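Local coordinates for protein hypothetical methylmalonyl-CoA decarboxylase alpha subunit (Sulfolobus tokodaii, PDB 1X0U) that belongs to the carboxyl transferase family, shares its crotonase-like fold and assembles as six copies, while its exact role is not established, at residues W311-F319 with I329-S340; I364-Y372 with G411-I419. All coordinates share one frame; numbering follows the deposited sequence.

Contact 1 (W311-F319 with I329-S340); sequences WAQNIIVGF and IVANNPEEFGGS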
# COMPACT_ATOMS: atom_id res chain seq x y z
N TRP A 311 -24.73 -21.69 -27.58
CA TRP A 311 -24.33 -22.71 -26.62
C TRP A 311 -25.17 -22.54 -25.35
O TRP A 311 -25.33 -21.43 -24.85
CB TRP A 311 -22.83 -22.57 -26.29
CG TRP A 311 -22.29 -23.68 -25.43
CD1 TRP A 311 -22.34 -25.02 -25.69
CD2 TRP A 311 -21.57 -23.55 -24.20
NE1 TRP A 311 -21.70 -25.73 -24.70
CE2 TRP A 311 -21.22 -24.85 -23.77
CE3 TRP A 311 -21.19 -22.45 -23.41
CZ2 TRP A 311 -20.50 -25.08 -22.59
CZ3 TRP A 311 -20.47 -22.69 -22.24
CH2 TRP A 311 -20.14 -23.99 -21.84
N ALA A 312 -25.71 -23.64 -24.83
CA ALA A 312 -26.53 -23.59 -23.62
C ALA A 312 -27.51 -22.41 -23.67
O ALA A 312 -27.33 -21.41 -22.96
CB ALA A 312 -25.63 -23.48 -22.39
N GLN A 313 -28.53 -22.52 -24.52
CA GLN A 313 -29.53 -21.46 -24.66
C GLN A 313 -30.35 -21.50 -23.37
O GLN A 313 -31.26 -20.71 -23.15
CB GLN A 313 -30.38 -21.73 -25.90
CG GLN A 313 -29.53 -21.91 -27.14
CD GLN A 313 -30.30 -21.73 -28.43
OE1 GLN A 313 -31.17 -22.54 -28.77
NE2 GLN A 313 -29.97 -20.67 -29.16
N ASN A 314 -29.96 -22.45 -22.55
CA ASN A 314 -30.45 -22.76 -21.22
C ASN A 314 -30.54 -21.41 -20.45
O ASN A 314 -31.49 -21.17 -19.70
CB ASN A 314 -29.41 -23.75 -20.64
CG ASN A 314 -29.69 -24.16 -19.22
OD1 ASN A 314 -29.89 -23.32 -18.34
ND2 ASN A 314 -29.67 -25.45 -18.98
N ILE A 315 -29.54 -20.55 -20.64
CA ILE A 315 -29.54 -19.22 -20.02
C ILE A 315 -28.99 -18.22 -21.02
O ILE A 315 -28.27 -18.60 -21.94
CB ILE A 315 -28.68 -19.13 -18.70
CG1 ILE A 315 -27.20 -18.89 -19.02
CG2 ILE A 315 -28.84 -20.39 -17.89
CD1 ILE A 315 -26.50 -20.07 -19.62
N ILE A 316 -29.33 -16.96 -20.84
CA ILE A 316 -28.88 -15.92 -21.76
C ILE A 316 -27.96 -14.92 -21.08
O ILE A 316 -28.21 -14.49 -19.94
CB ILE A 316 -30.06 -15.13 -22.33
CG1 ILE A 316 -31.05 -16.09 -23.00
CG2 ILE A 316 -29.56 -14.10 -23.31
CD1 ILE A 316 -32.50 -15.57 -23.00
N VAL A 317 -26.89 -14.55 -21.77
CA VAL A 317 -25.93 -13.59 -21.24
C VAL A 317 -25.45 -12.72 -22.38
O VAL A 317 -25.27 -13.20 -23.50
CB VAL A 317 -24.70 -14.27 -20.56
CG1 VAL A 317 -25.16 -15.10 -19.36
CG2 VAL A 317 -23.93 -15.14 -21.58
N GLY A 318 -25.24 -11.45 -22.10
CA GLY A 318 -24.77 -10.55 -23.13
C GLY A 318 -24.62 -9.14 -22.63
O GLY A 318 -24.87 -8.84 -21.45
N PHE A 319 -24.21 -8.27 -23.55
CA PHE A 319 -23.99 -6.86 -23.25
C PHE A 319 -25.09 -6.00 -23.85
O PHE A 319 -25.73 -6.36 -24.84
CB PHE A 319 -22.64 -6.40 -23.82
CG PHE A 319 -21.45 -7.13 -23.25
CD1 PHE A 319 -20.66 -7.95 -24.07
CD2 PHE A 319 -21.10 -7.00 -21.91
CE1 PHE A 319 -19.55 -8.62 -23.55
CE2 PHE A 319 -19.99 -7.67 -21.39
CZ PHE A 319 -19.21 -8.48 -22.21
N ILE A 329 -25.89 -8.84 -18.86
CA ILE A 329 -27.15 -9.41 -18.43
C ILE A 329 -27.10 -10.91 -18.37
O ILE A 329 -26.52 -11.55 -19.25
CB ILE A 329 -28.29 -8.94 -19.36
CG1 ILE A 329 -28.56 -7.46 -19.09
CG2 ILE A 329 -29.55 -9.78 -19.14
CD1 ILE A 329 -29.54 -6.84 -20.02
N VAL A 330 -27.67 -11.46 -17.31
CA VAL A 330 -27.74 -12.90 -17.12
C VAL A 330 -29.23 -13.15 -16.93
O VAL A 330 -29.84 -12.62 -15.98
CB VAL A 330 -26.97 -13.35 -15.87
CG1 VAL A 330 -27.02 -14.87 -15.74
CG2 VAL A 330 -25.54 -12.88 -15.97
N ALA A 331 -29.83 -13.93 -17.82
CA ALA A 331 -31.26 -14.18 -17.73
C ALA A 331 -31.64 -15.59 -18.14
O ALA A 331 -31.23 -16.06 -19.20
CB ALA A 331 -31.99 -13.16 -18.61
N ASN A 332 -32.41 -16.27 -17.30
CA ASN A 332 -32.83 -17.64 -17.58
C ASN A 332 -33.75 -17.66 -18.80
O ASN A 332 -34.56 -16.75 -18.99
CB ASN A 332 -33.54 -18.23 -16.38
CG ASN A 332 -32.70 -18.14 -15.12
OD1 ASN A 332 -31.64 -18.76 -15.01
ND2 ASN A 332 -33.16 -17.35 -14.16
N ASN A 333 -33.60 -18.68 -19.63
CA ASN A 333 -34.39 -18.80 -20.85
C ASN A 333 -35.41 -19.91 -20.68
O ASN A 333 -35.05 -21.09 -20.63
CB ASN A 333 -33.48 -19.09 -22.04
CG ASN A 333 -34.23 -19.10 -23.37
OD1 ASN A 333 -33.65 -19.38 -24.43
ND2 ASN A 333 -35.51 -18.79 -23.33
N PRO A 334 -36.70 -19.56 -20.59
CA PRO A 334 -37.80 -20.51 -20.42
C PRO A 334 -37.93 -21.47 -21.61
O PRO A 334 -38.34 -22.62 -21.46
CB PRO A 334 -39.03 -19.61 -20.30
CG PRO A 334 -38.48 -18.30 -19.81
CD PRO A 334 -37.20 -18.17 -20.60
N GLU A 335 -37.57 -20.97 -22.78
CA GLU A 335 -37.66 -21.74 -24.02
C GLU A 335 -36.70 -22.94 -24.15
O GLU A 335 -36.87 -23.76 -25.04
CB GLU A 335 -37.47 -20.80 -25.20
CG GLU A 335 -38.59 -19.79 -25.32
CD GLU A 335 -38.31 -18.71 -26.35
OE1 GLU A 335 -39.27 -18.01 -26.73
OE2 GLU A 335 -37.13 -18.55 -26.76
N GLU A 336 -35.72 -23.04 -23.26
CA GLU A 336 -34.78 -24.17 -23.31
C GLU A 336 -34.65 -24.76 -21.91
O GLU A 336 -34.30 -24.05 -20.98
CB GLU A 336 -33.41 -23.70 -23.84
CG GLU A 336 -32.36 -24.80 -23.99
CD GLU A 336 -32.78 -25.90 -24.97
OE1 GLU A 336 -33.56 -25.62 -25.90
OE2 GLU A 336 -32.30 -27.06 -24.81
N PHE A 337 -34.93 -26.05 -21.77
CA PHE A 337 -34.86 -26.72 -20.47
C PHE A 337 -35.79 -26.04 -19.44
O PHE A 337 -35.62 -26.20 -18.23
CB PHE A 337 -33.42 -26.73 -19.95
CG PHE A 337 -32.58 -27.88 -20.46
CD1 PHE A 337 -31.24 -27.70 -20.77
CD2 PHE A 337 -33.14 -29.15 -20.61
CE1 PHE A 337 -30.46 -28.78 -21.22
CE2 PHE A 337 -32.37 -30.22 -21.06
CZ PHE A 337 -31.03 -30.03 -21.37
N GLY A 338 -36.78 -25.30 -19.94
CA GLY A 338 -37.70 -24.62 -19.05
C GLY A 338 -36.99 -23.61 -18.17
O GLY A 338 -37.53 -23.20 -17.15
N GLY A 339 -35.78 -23.20 -18.56
CA GLY A 339 -35.04 -22.24 -17.76
C GLY A 339 -34.22 -22.90 -16.67
O GLY A 339 -33.55 -22.23 -15.90
N SER A 340 -34.31 -24.22 -16.58
CA SER A 340 -33.55 -24.96 -15.59
C SER A 340 -32.07 -24.74 -15.89
O SER A 340 -31.65 -24.73 -17.06
CB SER A 340 -33.87 -26.45 -15.67
OG SER A 340 -35.26 -26.67 -15.48

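Contact 2 (I364-Y372 with G411-I419); sequences ISLVDTPGY and GGAHIAMSI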
# COMPACT_ATOMS: atom_id res chain seq x y z
N ILE A 364 -26.87 -7.36 -14.46
CA ILE A 364 -28.30 -7.43 -14.21
C ILE A 364 -28.80 -8.86 -14.36
O ILE A 364 -28.58 -9.50 -15.39
CB ILE A 364 -29.10 -6.56 -15.20
CG1 ILE A 364 -28.73 -5.08 -15.01
CG2 ILE A 364 -30.59 -6.75 -14.97
CD1 ILE A 364 -28.99 -4.57 -13.60
N SER A 365 -29.47 -9.36 -13.33
CA SER A 365 -30.06 -10.70 -13.38
C SER A 365 -31.58 -10.59 -13.58
O SER A 365 -32.25 -9.79 -12.93
CB SER A 365 -29.79 -11.48 -12.09
OG SER A 365 -28.41 -11.69 -11.89
N LEU A 366 -32.10 -11.40 -14.50
CA LEU A 366 -33.53 -11.46 -14.78
C LEU A 366 -33.80 -12.92 -14.52
O LEU A 366 -33.30 -13.79 -15.22
CB LEU A 366 -33.80 -11.08 -16.24
CG LEU A 366 -33.32 -9.65 -16.57
CD1 LEU A 366 -33.30 -9.41 -18.06
CD2 LEU A 366 -34.22 -8.66 -15.88
N VAL A 367 -34.60 -13.19 -13.49
CA VAL A 367 -34.85 -14.56 -13.07
C VAL A 367 -36.17 -15.24 -13.39
O VAL A 367 -37.25 -14.64 -13.27
CB VAL A 367 -34.63 -14.68 -11.54
CG1 VAL A 367 -34.72 -16.14 -11.10
CG2 VAL A 367 -33.27 -14.07 -11.17
N ASP A 368 -36.06 -16.52 -13.75
CA ASP A 368 -37.19 -17.39 -14.03
C ASP A 368 -36.62 -18.78 -14.24
O ASP A 368 -36.54 -19.27 -15.36
CB ASP A 368 -37.98 -16.94 -15.27
CG ASP A 368 -39.27 -17.72 -15.44
OD1 ASP A 368 -39.65 -18.46 -14.51
OD2 ASP A 368 -39.91 -17.59 -16.51
N THR A 369 -36.21 -19.39 -13.15
CA THR A 369 -35.62 -20.72 -13.20
C THR A 369 -36.20 -21.58 -12.08
O THR A 369 -36.28 -21.15 -10.93
CB THR A 369 -34.08 -20.63 -13.07
OG1 THR A 369 -33.52 -21.95 -13.01
CG2 THR A 369 -33.68 -19.83 -11.83
N PRO A 370 -36.63 -22.80 -12.41
CA PRO A 370 -37.21 -23.77 -11.48
C PRO A 370 -36.19 -24.64 -10.78
O PRO A 370 -36.53 -25.41 -9.88
CB PRO A 370 -38.11 -24.59 -12.39
CG PRO A 370 -37.25 -24.73 -13.60
CD PRO A 370 -36.71 -23.32 -13.80
N GLY A 371 -34.92 -24.54 -11.19
CA GLY A 371 -33.89 -25.36 -10.58
C GLY A 371 -32.89 -25.87 -11.61
O GLY A 371 -32.65 -25.19 -12.59
N TYR A 372 -32.34 -27.05 -11.39
CA TYR A 372 -31.35 -27.62 -12.30
C TYR A 372 -31.88 -28.81 -13.09
O TYR A 372 -32.87 -29.41 -12.70
CB TYR A 372 -30.09 -28.05 -11.52
CG TYR A 372 -29.42 -26.89 -10.80
CD1 TYR A 372 -30.02 -26.29 -9.69
CD2 TYR A 372 -28.23 -26.33 -11.30
CE1 TYR A 372 -29.46 -25.15 -9.11
CE2 TYR A 372 -27.68 -25.20 -10.72
CZ TYR A 372 -28.30 -24.61 -9.64
OH TYR A 372 -27.80 -23.45 -9.12
N GLY A 411 -35.23 -22.96 -5.29
CA GLY A 411 -34.06 -23.59 -4.70
C GLY A 411 -32.69 -22.99 -4.91
O GLY A 411 -32.50 -21.79 -4.80
N GLY A 412 -31.72 -23.85 -5.20
CA GLY A 412 -30.36 -23.41 -5.42
C GLY A 412 -30.24 -22.45 -6.58
O GLY A 412 -29.45 -21.50 -6.53
N ALA A 413 -31.02 -22.68 -7.63
CA ALA A 413 -30.98 -21.84 -8.81
C ALA A 413 -31.41 -20.42 -8.45
O ALA A 413 -31.01 -19.45 -9.09
CB ALA A 413 -31.87 -22.42 -9.90
N HIS A 414 -32.23 -20.30 -7.41
CA HIS A 414 -32.68 -18.99 -6.94
C HIS A 414 -31.46 -18.27 -6.41
O HIS A 414 -31.20 -17.10 -6.73
CB HIS A 414 -33.71 -19.16 -5.81
CG HIS A 414 -33.99 -17.90 -5.05
ND1 HIS A 414 -33.67 -17.75 -3.72
CD2 HIS A 414 -34.59 -16.74 -5.43
CE1 HIS A 414 -34.06 -16.56 -3.30
NE2 HIS A 414 -34.62 -15.93 -4.32
N ILE A 415 -30.70 -18.98 -5.59
CA ILE A 415 -29.49 -18.47 -4.97
C ILE A 415 -28.45 -18.17 -6.03
O ILE A 415 -27.77 -17.15 -5.98
CB ILE A 415 -28.90 -19.50 -3.97
CG1 ILE A 415 -29.98 -19.91 -2.97
CG2 ILE A 415 -27.69 -18.91 -3.24
CD1 ILE A 415 -29.61 -21.08 -2.12
N ALA A 416 -28.33 -19.06 -7.01
CA ALA A 416 -27.34 -18.91 -8.07
C ALA A 416 -27.60 -17.75 -9.02
O ALA A 416 -26.74 -17.40 -9.82
CB ALA A 416 -27.22 -20.22 -8.87
N MET A 417 -28.78 -17.14 -8.94
CA MET A 417 -29.04 -16.02 -9.84
C MET A 417 -28.68 -14.69 -9.18
O MET A 417 -28.82 -13.64 -9.79
CB MET A 417 -30.50 -16.02 -10.30
CG MET A 417 -30.83 -17.12 -11.32
SD MET A 417 -29.72 -17.09 -12.75
CE MET A 417 -30.31 -15.62 -13.62
N SER A 418 -28.21 -14.78 -7.93
CA SER A 418 -27.77 -13.64 -7.11
C SER A 418 -28.82 -13.10 -6.14
O SER A 418 -29.76 -12.40 -6.54
CB SER A 418 -27.26 -12.47 -7.96
OG SER A 418 -26.88 -11.38 -7.13
N ILE A 419 -28.64 -13.42 -4.86
CA ILE A 419 -29.55 -12.96 -3.82
C ILE A 419 -28.76 -12.09 -2.84
O ILE A 419 -27.53 -12.16 -2.81
CB ILE A 419 -30.18 -14.14 -3.06
CG1 ILE A 419 -29.10 -14.99 -2.40
CG2 ILE A 419 -31.02 -14.97 -4.02
CD1 ILE A 419 -29.65 -16.12 -1.53

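Contact 1 (W311-F319 with I329-S340)
Gln313 meets the turn of segment 329-340 with the root of its side chain, its CB lying 4.1 Å from Glu336 CG. Glu336, its CG anti to its own backbone N (chi1 -177°), lays that carbon beside Asn314 N; the chain then bends, placing OE2 above one face of the neighbouring Phe337 ring, toward its rim. Asn314 is buried and reaches into the same loop, its amide plane 65° from that ring. Asn314 O takes a 3.3 Å hydrogen bond from Asn333 N, which approaches from above the carbonyl plane. Asn333 opens a type I turn ending at Glu336, and beyond it Ser340 OG bonds to Phe337 O (2.8 Å), an oxygen that also accepts from Ser340 N. From Ile315 on, the chain runs as one arm of a beta hairpin, strand 315-322 against strand 325-332, within a mixed sheet of the crotonase-like fold. Ile315 faces Asn332 in a non-hydrogen-bonded pair, but the end of its side chain leads away, and it packs on Ala345 of helix 343-358. On the other face Ile316 pairs with Ala331 through two bonds, N to O in each direction, and its CD1 reaches 3.8 Å from Asn333 CB. Val317 returns to the face of Ile315, where its CG1 comes 4.1 Å from Val330 CG2, while its CA makes a 2.9 Å CH...O contact with Ile329 O. Gly318 and Ile329 form the second hydrogen-bonded pair, Gly318 N to Ile329 O at 3.1 Å and Ile329 N to Gly318 O at 2.8 Å.

Contact 2 (I364-Y372 with G411-I419)
Met417 and Val367 lie side by side, their chains running opposite ways, and Val367 CG2 presses to 3.5 Å from Met417 CB, tighter than an ordinary carbon contact. The methionine chain folds at both chi2 (-54°) and chi3, which carries it across the strand, past the Val367 side chain: Met417 CG lies 4.0 Å from Thr369 CG2, and the terminal CE comes to rest near Leu366 O. The backbone of the same residue is held by Ser365, whose OG gives a 2.9 Å hydrogen bond to Met417 O, tilted slightly from the carbonyl plane. Toward the start of the helix, Ala413 CB rests against both Thr369 OG1 and Gly371 CA, 3.6 Å from each. Tyr372 approaches with an edge: CE1 stands 3.3 Å from Ala413 N, Gly412 C lies in the ring plane, and OH touches Ala416 CB at 3.3 Å. Further out, Thr369 OG1 is fixed by its hydrogen bond to Gly339 O and also takes a weak one from Gly371 N. Asn332 of the adjacent strand packs on Met417, Val367 and Thr369, while Val200 of a second subunit packs on Tyr372 and Leu147 of that subunit on His414. Asp368 points away from the helix into salt bridges with Lys408 and Arg407. A parallel strand whose end runs into a Pro-Gly loop, packed against a short helix with Gly411 and Gly412 near its start, is consistent with the crotonase-like fold, where peptide N-H groups at helix starts commonly form an oxyanion hole.

Both contacts are largely buried and share one mixed sheet, their centres about 11 Å apart, since strands 325-332 and 363-369 are neighbours in it. Contact 1 joins two strands edge to edge, so backbone hydrogen bonds dominate, with a more exposed margin at Glu336 and Phe337. Contact 2 instead packs a short helix and Met417 after it against one strand and its following loop, through apolar side chains and a single hydrogen bond. Val330 N probably bonds to Ile364 O within the sheet, and the loop after the hairpin reaches the loop after strand 363-369 where Ser340 packs on Pro370. A second subunit touches several residues of contact 2, but only Trp311 in contact 1.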